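Local atomic coordinates of Bd0816 (Bdellovibrio bacteriovorus HD100, PDB entry 5CER), a protein that probably acts as a serine-type D-Ala-D-Ala carboxypeptidase of the S13 peptidase family, trimming the terminal D-alanine from peptidoglycan stem peptides. Residues S370-I373 and N374-G378; E267-C270 and E271-I274; K156-E159 and R160-A164; F79-N82 and L83-L87. The protein carries 2 engineered substitutions. One frame throughout, in Å; residues are numbered along the deposited sequence.

Contact 1 (S370-I373 and N374-G378)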
# COMPACT_ATOMS: atom_id res chain seq x y z
N SER A 370 -7.02 -18.55 -0.69
CA SER A 370 -8.00 -19.29 -1.49
C SER A 370 -8.38 -20.65 -0.86
O SER A 370 -9.54 -21.02 -0.86
CB SER A 370 -7.52 -19.47 -2.92
OG SER A 370 -7.29 -18.21 -3.52
N GLN A 371 -7.38 -21.37 -0.37
CA GLN A 371 -7.59 -22.64 0.27
C GLN A 371 -8.47 -22.50 1.51
O GLN A 371 -9.46 -23.26 1.68
CB GLN A 371 -6.26 -23.28 0.61
CG GLN A 371 -6.35 -24.77 1.01
CD GLN A 371 -7.12 -25.65 -0.01
OE1 GLN A 371 -6.88 -25.58 -1.23
NE2 GLN A 371 -8.03 -26.49 0.49
N LEU A 372 -8.16 -21.50 2.35
CA LEU A 372 -8.98 -21.24 3.53
C LEU A 372 -10.41 -20.92 3.13
O LEU A 372 -11.36 -21.43 3.74
CB LEU A 372 -8.45 -20.03 4.29
CG LEU A 372 -7.12 -20.10 5.03
CD1 LEU A 372 -6.77 -18.81 5.73
CD2 LEU A 372 -7.09 -21.25 6.05
N ILE A 373 -10.57 -20.13 2.08
CA ILE A 373 -11.93 -19.86 1.55
C ILE A 373 -12.64 -21.16 1.07
O ILE A 373 -13.80 -21.38 1.44
CB ILE A 373 -11.91 -18.76 0.47
CG1 ILE A 373 -11.56 -17.42 1.16
CG2 ILE A 373 -13.24 -18.65 -0.25
CD1 ILE A 373 -11.21 -16.30 0.17
N ASN A 374 -11.96 -21.98 0.29
CA ASN A 374 -12.49 -23.24 -0.16
C ASN A 374 -13.06 -24.09 0.96
O ASN A 374 -14.17 -24.59 0.84
CB ASN A 374 -11.42 -24.05 -0.89
CG ASN A 374 -11.02 -23.45 -2.23
OD1 ASN A 374 -11.81 -22.73 -2.88
ND2 ASN A 374 -9.85 -23.83 -2.72
N LYS A 375 -12.28 -24.23 2.03
CA LYS A 375 -12.65 -25.03 3.18
C LYS A 375 -13.77 -24.43 4.02
O LYS A 375 -14.36 -25.11 4.83
CB LYS A 375 -11.44 -25.21 4.11
CG LYS A 375 -10.34 -26.08 3.56
CD LYS A 375 -10.80 -27.53 3.43
CE LYS A 375 -9.65 -28.51 3.41
NZ LYS A 375 -10.13 -29.87 3.77
N ARG A 376 -14.06 -23.16 3.81
CA ARG A 376 -15.22 -22.52 4.42
C ARG A 376 -16.40 -22.29 3.43
O ARG A 376 -17.20 -21.34 3.55
CB ARG A 376 -14.74 -21.25 5.12
CG ARG A 376 -14.02 -21.61 6.40
CD ARG A 376 -12.98 -20.61 6.77
NE ARG A 376 -12.16 -21.20 7.84
CZ ARG A 376 -11.11 -22.01 7.66
NH1 ARG A 376 -10.69 -22.36 6.44
NH2 ARG A 376 -10.45 -22.49 8.72
N SER A 377 -16.50 -23.20 2.45
CA SER A 377 -17.62 -23.25 1.50
C SER A 377 -17.70 -22.09 0.52
O SER A 377 -18.74 -21.79 -0.04
CB SER A 377 -18.96 -23.48 2.23
OG SER A 377 -19.03 -24.79 2.77
N GLY A 378 -16.55 -21.48 0.24
CA GLY A 378 -16.44 -20.50 -0.82
C GLY A 378 -16.68 -19.08 -0.37
O GLY A 378 -17.06 -18.83 0.76

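Contact 2 (E267-C270 and E271-I274)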
# COMPACT_ATOMS: atom_id res chain seq x y z
N GLU A 267 8.20 -6.83 15.47
CA GLU A 267 7.86 -8.26 15.58
C GLU A 267 6.68 -8.47 16.51
O GLU A 267 6.53 -7.77 17.52
CB GLU A 267 8.98 -9.02 16.23
CG GLU A 267 10.23 -9.16 15.40
CD GLU A 267 11.28 -10.01 16.11
OE1 GLU A 267 11.30 -10.09 17.38
OE2 GLU A 267 12.08 -10.60 15.37
N ALA A 268 5.82 -9.41 16.15
CA ALA A 268 4.83 -9.87 17.09
C ALA A 268 4.47 -11.32 16.78
O ALA A 268 4.81 -11.83 15.72
CB ALA A 268 3.60 -8.98 17.09
N THR A 269 3.77 -11.96 17.70
CA THR A 269 3.26 -13.31 17.48
C THR A 269 1.98 -13.27 16.67
O THR A 269 1.29 -12.25 16.60
CB THR A 269 2.88 -14.00 18.77
OG1 THR A 269 1.70 -13.38 19.31
CG2 THR A 269 4.04 -13.93 19.76
N CYS A 270 1.71 -14.38 16.02
CA CYS A 270 0.58 -14.46 15.13
C CYS A 270 -0.72 -14.30 15.92
O CYS A 270 -1.69 -13.73 15.42
CB CYS A 270 0.64 -15.79 14.36
SG CYS A 270 -0.26 -15.80 12.80
N GLU A 271 -0.73 -14.84 17.13
CA GLU A 271 -1.82 -14.65 18.09
C GLU A 271 -2.11 -13.16 18.31
O GLU A 271 -3.26 -12.74 18.38
CB GLU A 271 -1.45 -15.32 19.43
CG GLU A 271 -2.33 -14.94 20.61
CD GLU A 271 -2.11 -15.78 21.83
OE1 GLU A 271 -0.95 -16.19 22.05
OE2 GLU A 271 -3.11 -16.12 22.54
N THR A 272 -1.05 -12.40 18.48
CA THR A 272 -1.17 -10.96 18.75
C THR A 272 -1.90 -10.23 17.59
O THR A 272 -2.69 -9.31 17.82
CB THR A 272 0.21 -10.31 19.00
OG1 THR A 272 0.87 -10.94 20.10
CG2 THR A 272 0.07 -8.83 19.30
N MET A 273 -1.64 -10.66 16.36
CA MET A 273 -2.29 -10.09 15.16
C MET A 273 -3.76 -10.42 15.11
O MET A 273 -4.55 -9.57 14.74
CB MET A 273 -1.63 -10.56 13.87
CG MET A 273 -0.22 -10.04 13.69
SD MET A 273 -0.06 -8.23 13.64
CE MET A 273 -1.43 -7.74 12.55
N ILE A 274 -4.13 -11.63 15.52
CA ILE A 274 -5.55 -12.03 15.65
C ILE A 274 -6.24 -11.17 16.73
O ILE A 274 -7.36 -10.70 16.51
CB ILE A 274 -5.72 -13.52 15.98
CG1 ILE A 274 -5.16 -14.39 14.85
CG2 ILE A 274 -7.19 -13.86 16.18
CD1 ILE A 274 -5.73 -14.10 13.47
O HOH W 1 1.45 -14.68 22.25

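Contact 3 (K156-E159 and R160-A164)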
# COMPACT_ATOMS: atom_id res chain seq x y z
N LYS A 156 -5.78 16.88 -11.37
CA LYS A 156 -6.10 15.51 -10.96
C LYS A 156 -6.72 15.49 -9.56
O LYS A 156 -7.78 14.86 -9.35
CB LYS A 156 -4.87 14.61 -10.97
CG LYS A 156 -4.42 14.15 -12.34
CD LYS A 156 -3.41 12.99 -12.25
CE LYS A 156 -2.49 12.93 -13.47
NZ LYS A 156 -1.36 13.94 -13.37
N LEU A 157 -6.12 16.22 -8.63
CA LEU A 157 -6.67 16.30 -7.29
C LEU A 157 -8.09 16.84 -7.31
O LEU A 157 -8.98 16.28 -6.69
CB LEU A 157 -5.78 17.14 -6.35
CG LEU A 157 -6.35 17.33 -4.94
CD1 LEU A 157 -6.44 15.98 -4.24
CD2 LEU A 157 -5.53 18.33 -4.13
N ARG A 158 -8.30 17.94 -8.02
CA ARG A 158 -9.61 18.57 -8.11
C ARG A 158 -10.69 17.66 -8.73
O ARG A 158 -11.83 17.72 -8.30
CB ARG A 158 -9.49 19.88 -8.88
CG ARG A 158 -10.79 20.67 -9.01
CD ARG A 158 -10.50 22.09 -9.46
NE ARG A 158 -11.71 22.83 -9.85
CZ ARG A 158 -12.19 22.91 -11.09
NH1 ARG A 158 -11.63 22.26 -12.11
NH2 ARG A 158 -13.29 23.60 -11.31
N GLU A 159 -10.31 16.85 -9.73
CA GLU A 159 -11.17 15.84 -10.40
C GLU A 159 -11.70 14.84 -9.33
O GLU A 159 -12.91 14.62 -9.18
CB GLU A 159 -10.39 15.20 -11.68
CG GLU A 159 -10.23 16.14 -12.96
CD GLU A 159 -11.17 15.86 -14.19
OE1 GLU A 159 -12.11 15.05 -14.13
OE2 GLU A 159 -10.97 16.48 -15.27
N ARG A 160 -10.80 14.36 -8.49
CA ARG A 160 -11.14 13.55 -7.30
C ARG A 160 -12.01 14.26 -6.25
O ARG A 160 -13.01 13.73 -5.80
CB ARG A 160 -9.86 13.05 -6.61
CG ARG A 160 -9.25 11.84 -7.25
CD ARG A 160 -7.79 11.65 -6.86
NE ARG A 160 -7.73 11.05 -5.53
CZ ARG A 160 -6.79 11.25 -4.61
NH1 ARG A 160 -5.74 12.06 -4.83
NH2 ARG A 160 -6.90 10.63 -3.44
N ALA A 161 -11.63 15.48 -5.89
CA ALA A 161 -12.45 16.30 -4.99
C ALA A 161 -13.87 16.45 -5.48
O ALA A 161 -14.84 16.36 -4.69
CB ALA A 161 -11.80 17.66 -4.77
N THR A 162 -14.00 16.72 -6.78
CA THR A 162 -15.30 16.84 -7.44
C THR A 162 -16.09 15.55 -7.37
O THR A 162 -17.30 15.59 -7.10
CB THR A 162 -15.15 17.36 -8.89
OG1 THR A 162 -14.57 18.67 -8.85
CG2 THR A 162 -16.51 17.46 -9.61
N LYS A 163 -15.46 14.41 -7.60
CA LYS A 163 -16.18 13.15 -7.35
C LYS A 163 -16.61 13.03 -5.91
O LYS A 163 -17.69 12.53 -5.64
CB LYS A 163 -15.38 11.92 -7.68
CG LYS A 163 -16.23 10.68 -7.88
CD LYS A 163 -15.41 9.38 -7.91
CE LYS A 163 -16.26 8.19 -8.15
NZ LYS A 163 -16.12 7.79 -9.56
N ALA A 164 -15.75 13.46 -4.99
CA ALA A 164 -16.09 13.47 -3.56
C ALA A 164 -17.02 14.63 -3.11
O ALA A 164 -17.23 14.81 -1.90
CB ALA A 164 -14.82 13.49 -2.75

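Contact 4 (F79-N82 and L83-L87)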
# COMPACT_ATOMS: atom_id res chain seq x y z
N PHE A 79 -0.51 16.00 6.01
CA PHE A 79 -0.38 17.37 5.50
C PHE A 79 0.80 17.41 4.52
O PHE A 79 1.96 17.34 4.92
CB PHE A 79 -0.22 18.38 6.63
CG PHE A 79 -0.84 19.71 6.34
CD1 PHE A 79 -0.47 20.42 5.22
CD2 PHE A 79 -1.79 20.27 7.22
CE1 PHE A 79 -1.04 21.67 4.95
CE2 PHE A 79 -2.36 21.52 6.96
CZ PHE A 79 -1.98 22.22 5.82
N GLY A 80 0.47 17.49 3.24
CA GLY A 80 1.48 17.62 2.17
C GLY A 80 0.92 18.37 0.97
O GLY A 80 0.12 19.30 1.15
N ARG A 81 1.26 17.91 -0.23
CA ARG A 81 0.77 18.50 -1.46
C ARG A 81 -0.74 18.69 -1.46
O ARG A 81 -1.21 19.80 -1.70
CB ARG A 81 1.15 17.64 -2.66
CG ARG A 81 0.71 18.21 -4.03
CD ARG A 81 0.77 17.16 -5.15
NE ARG A 81 2.11 16.63 -5.32
CZ ARG A 81 3.06 17.03 -6.16
NH1 ARG A 81 2.89 18.06 -6.98
NH2 ARG A 81 4.23 16.38 -6.14
N ASN A 82 -1.51 17.62 -1.25
CA ASN A 82 -2.94 17.66 -1.54
C ASN A 82 -3.67 18.59 -0.60
O ASN A 82 -4.53 19.36 -1.03
CB ASN A 82 -3.57 16.27 -1.56
CG ASN A 82 -3.12 15.45 -2.75
OD1 ASN A 82 -2.73 16.00 -3.80
ND2 ASN A 82 -3.15 14.13 -2.60
N LEU A 83 -3.36 18.47 0.66
CA LEU A 83 -3.98 19.30 1.66
C LEU A 83 -3.51 20.75 1.50
O LEU A 83 -4.28 21.70 1.72
CB LEU A 83 -3.70 18.77 3.07
CG LEU A 83 -4.77 18.68 4.16
CD1 LEU A 83 -4.39 19.13 5.58
CD2 LEU A 83 -5.92 19.49 3.66
N SER A 84 -2.26 20.93 1.06
CA SER A 84 -1.76 22.27 0.70
C SER A 84 -2.57 22.89 -0.46
O SER A 84 -2.91 24.07 -0.39
CB SER A 84 -0.26 22.24 0.41
OG SER A 84 0.50 21.93 1.59
N TYR A 85 -2.83 22.11 -1.53
CA TYR A 85 -3.58 22.60 -2.67
C TYR A 85 -4.96 23.03 -2.22
O TYR A 85 -5.46 24.07 -2.64
CB TYR A 85 -3.70 21.56 -3.76
CG TYR A 85 -2.46 21.25 -4.60
CD1 TYR A 85 -1.28 22.04 -4.52
CD2 TYR A 85 -2.48 20.20 -5.50
CE1 TYR A 85 -0.15 21.74 -5.28
CE2 TYR A 85 -1.36 19.91 -6.28
CZ TYR A 85 -0.21 20.69 -6.18
OH TYR A 85 0.88 20.38 -6.94
N PHE A 86 -5.58 22.21 -1.39
CA PHE A 86 -6.91 22.53 -0.85
C PHE A 86 -6.88 23.83 -0.02
O PHE A 86 -7.80 24.66 -0.14
CB PHE A 86 -7.46 21.32 -0.02
CG PHE A 86 -8.80 21.58 0.61
CD1 PHE A 86 -9.94 21.60 -0.17
CD2 PHE A 86 -8.90 21.89 1.96
CE1 PHE A 86 -11.20 21.84 0.41
CE2 PHE A 86 -10.14 22.13 2.54
CZ PHE A 86 -11.28 22.11 1.77
N LEU A 87 -5.85 23.98 0.81
CA LEU A 87 -5.69 25.16 1.66
C LEU A 87 -5.53 26.42 0.80
O LEU A 87 -6.07 27.49 1.13
CB LEU A 87 -4.49 25.02 2.61
CG LEU A 87 -4.10 26.27 3.41
CD1 LEU A 87 -5.24 26.69 4.33
CD2 LEU A 87 -2.84 26.06 4.20
O HOH W 2 -1.59 16.39 1.77

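Contact 1 (S370-I373 and N374-G378)
The edge of the R376 guanidinium is turned to the backbone carbonyl of L372, which lies close to its plane; NH1 gives L372 O a hydrogen bond of 2.9 Å with an N-H...O angle of 156°. R376 also makes a cation-pi contact with F341. Its chain, extended from CG to NE, runs beside L372 in the same direction, and CD2 of L372 approaches NH1 to 3.8 Å. The amides of Q371 and N374 meet almost at right angles, OE1 of Q371 lying 3.8 Å from ND2 of N374. Their NH2 groups are used elsewhere: N374 ND2 and Q371 NE2 each bond to the backbone of a neighbouring protein chain. Here helix 356-375 ends in a Schellman motif. G378 N returns to I373 O at 3.0 Å and S377 N to N374 O at 3.2 Å, with S377 in the positive-phi (68°) C-prime position. I373 O takes a second bond, from R376 N at 3.0 Å, the two donors arriving from opposite faces of its carbonyl plane. Glycine suits position 378, where the backbone angles would press any CB against the preceding carbonyl oxygen. L372 and I373, both branched and apolar, pack on I334 of strand 327-336.

Contact 2 (E267-C270 and E271-I274)
T269 and T272 meet hydroxyl to hydroxyl: OG1 of T269 lies 2.7 Å from OG1 of T272 in a hydrogen bond that either could donate, and the two side chains cross at about a right angle. T269 holds the N-cap position of helix 270-286. With chi1 at 71°, its OG1 stands between the backbone N and the carbonyl carbon, which turns it to the first turn, 3.0 Å from T272 N. A water extends the polar group, sitting 3.2 Å from T269 OG1 and donating to E271 OE1 at 2.8 Å. Beside the hydroxyls the methyl of A268 rests against T272, CB to CB 4.1 Å, an apolar touch between two small groups where strand gives way to helix. The backbone then takes up the helical pattern: a weak bond joins M273 N to T269 O, and a sound one, 3.2 Å long, joins I274 N to C270 O.

Farther out, strand 267-268 is held between its neighbours, E267 pairing with V248 and A268 with F29, and T269 bonds to Q246 by its backbone, which probably helps to hold the cap in front of the helix. C270, small enough to lie close to the large sheet, reaches S6 and C8 on one strand and A344 and L346 on another, while M273 bends toward I34. Being buried, the two threonine hydroxyls gain from pairing, one as donor and the other as acceptor, with the water a further partner of T269 OG1; E271, with its carboxylate in the first turn, is probably favoured by the positive end of the helix dipole.

Contact 3 (K156-E159 and R160-A164)
R158 and T162 share the one side-chain-to-backbone hydrogen bond of this segment of helix. The hydroxyl OG1 of T162 gives its proton to R158 O at 3.0 Å, and the backbone N of T162 bonds to the same oxygen at 2.8 Å, the two donors reaching it from opposite faces of the carbonyl plane. What brings the hydroxyl there is a chi1 of -62°, which sets OG1 beside the residue's own N and leaning back over the preceding turn. Threonine can thus occupy an exposed helical position with its hydroxyl already paired to the backbone.

The remaining polar bonds are the regular i to i+4 set: R160 N to K156 O, A161 N to L157 O at 2.9 Å, and K163 N to E159 O at 3.0 Å. A164 N still reaches R160 O, although A164 itself is the first residue to leave helical backbone angles.

Van der Waals contact between side chains is light. CD1 of L157 comes within 4.0 Å of NH1 of R160, the two chains crossing at a slant; R160 folds at chi3 (80°), which turns its guanidinium back toward the leucine. Meanwhile K156, E159 and K163 send their charged ends outward, as befits exposed positions.

Helix 151-163 lies against helix 81-93 by its buried side, where L157 meets N82 and Y85 and R160 meets N82. R160 also touches L390, while A161, small and buried, packs on M168, whose carbonyl oxygen accepts a bond from R158 NE.

Contact 4 (F79-N82 and L83-L87)
G80 O is gripped twice by S84: the backbone N bonds at 2.9 Å, nearly in line with the carbonyl, and OG bonds at 2.7 Å from well above the carbonyl plane. G80 is the N-cap of helix 81-93, and its unusual backbone angles suit glycine; a water accepts hydrogen bonds from G80 N at 2.8 Å and L83 N at 2.9 Å, serving the start of the helix. Before the cap, the F79 ring turns one face to L83, whose CD1 sits 3.5 Å from the ring centroid in a CH-pi contact, while S84 OG lies at the ring edge. R81 and Y85, one turn apart, run side by side. CG of R81, anti to the backbone N (chi1 -179°), rests over the tyrosine ring 3.7 Å from its centroid, and the chain then bends so that NH1 donates to Y85 OH at 3.1 Å. NE of R81 is held in a salt bridge to E116. The helix is the crossover of a beta-alpha-beta unit between parallel strands 67-72 and 98-104. F79, L83 and F86 face L198 of strand 194-199 and L87 faces L57, whereas R81 and Y85 meet M153 and Y154 of helix 151-163.

Overall arrangement
The four contacts fall into two pairs. Contacts 3 and 4 lie on neighbouring helices with centres about 13 Å apart and touch directly: L157 CD2 approaches N82 O at 3.4 Å. Contacts 1 and 2 have centres about 23 Å apart and nearest atoms about 9 Å apart, yet both abut strand 3-11; contact 1 meets H9, contact 2 C8 and M10, consistent with opposite faces of that sheet. Contacts 1 and 4 are the most distant, about 43 Å between centres, on opposite sides of the chain's centre. By analogy with the beta-lactamase clan, the active site probably lies near I34, beside contact 2, at the start of helix 35-47.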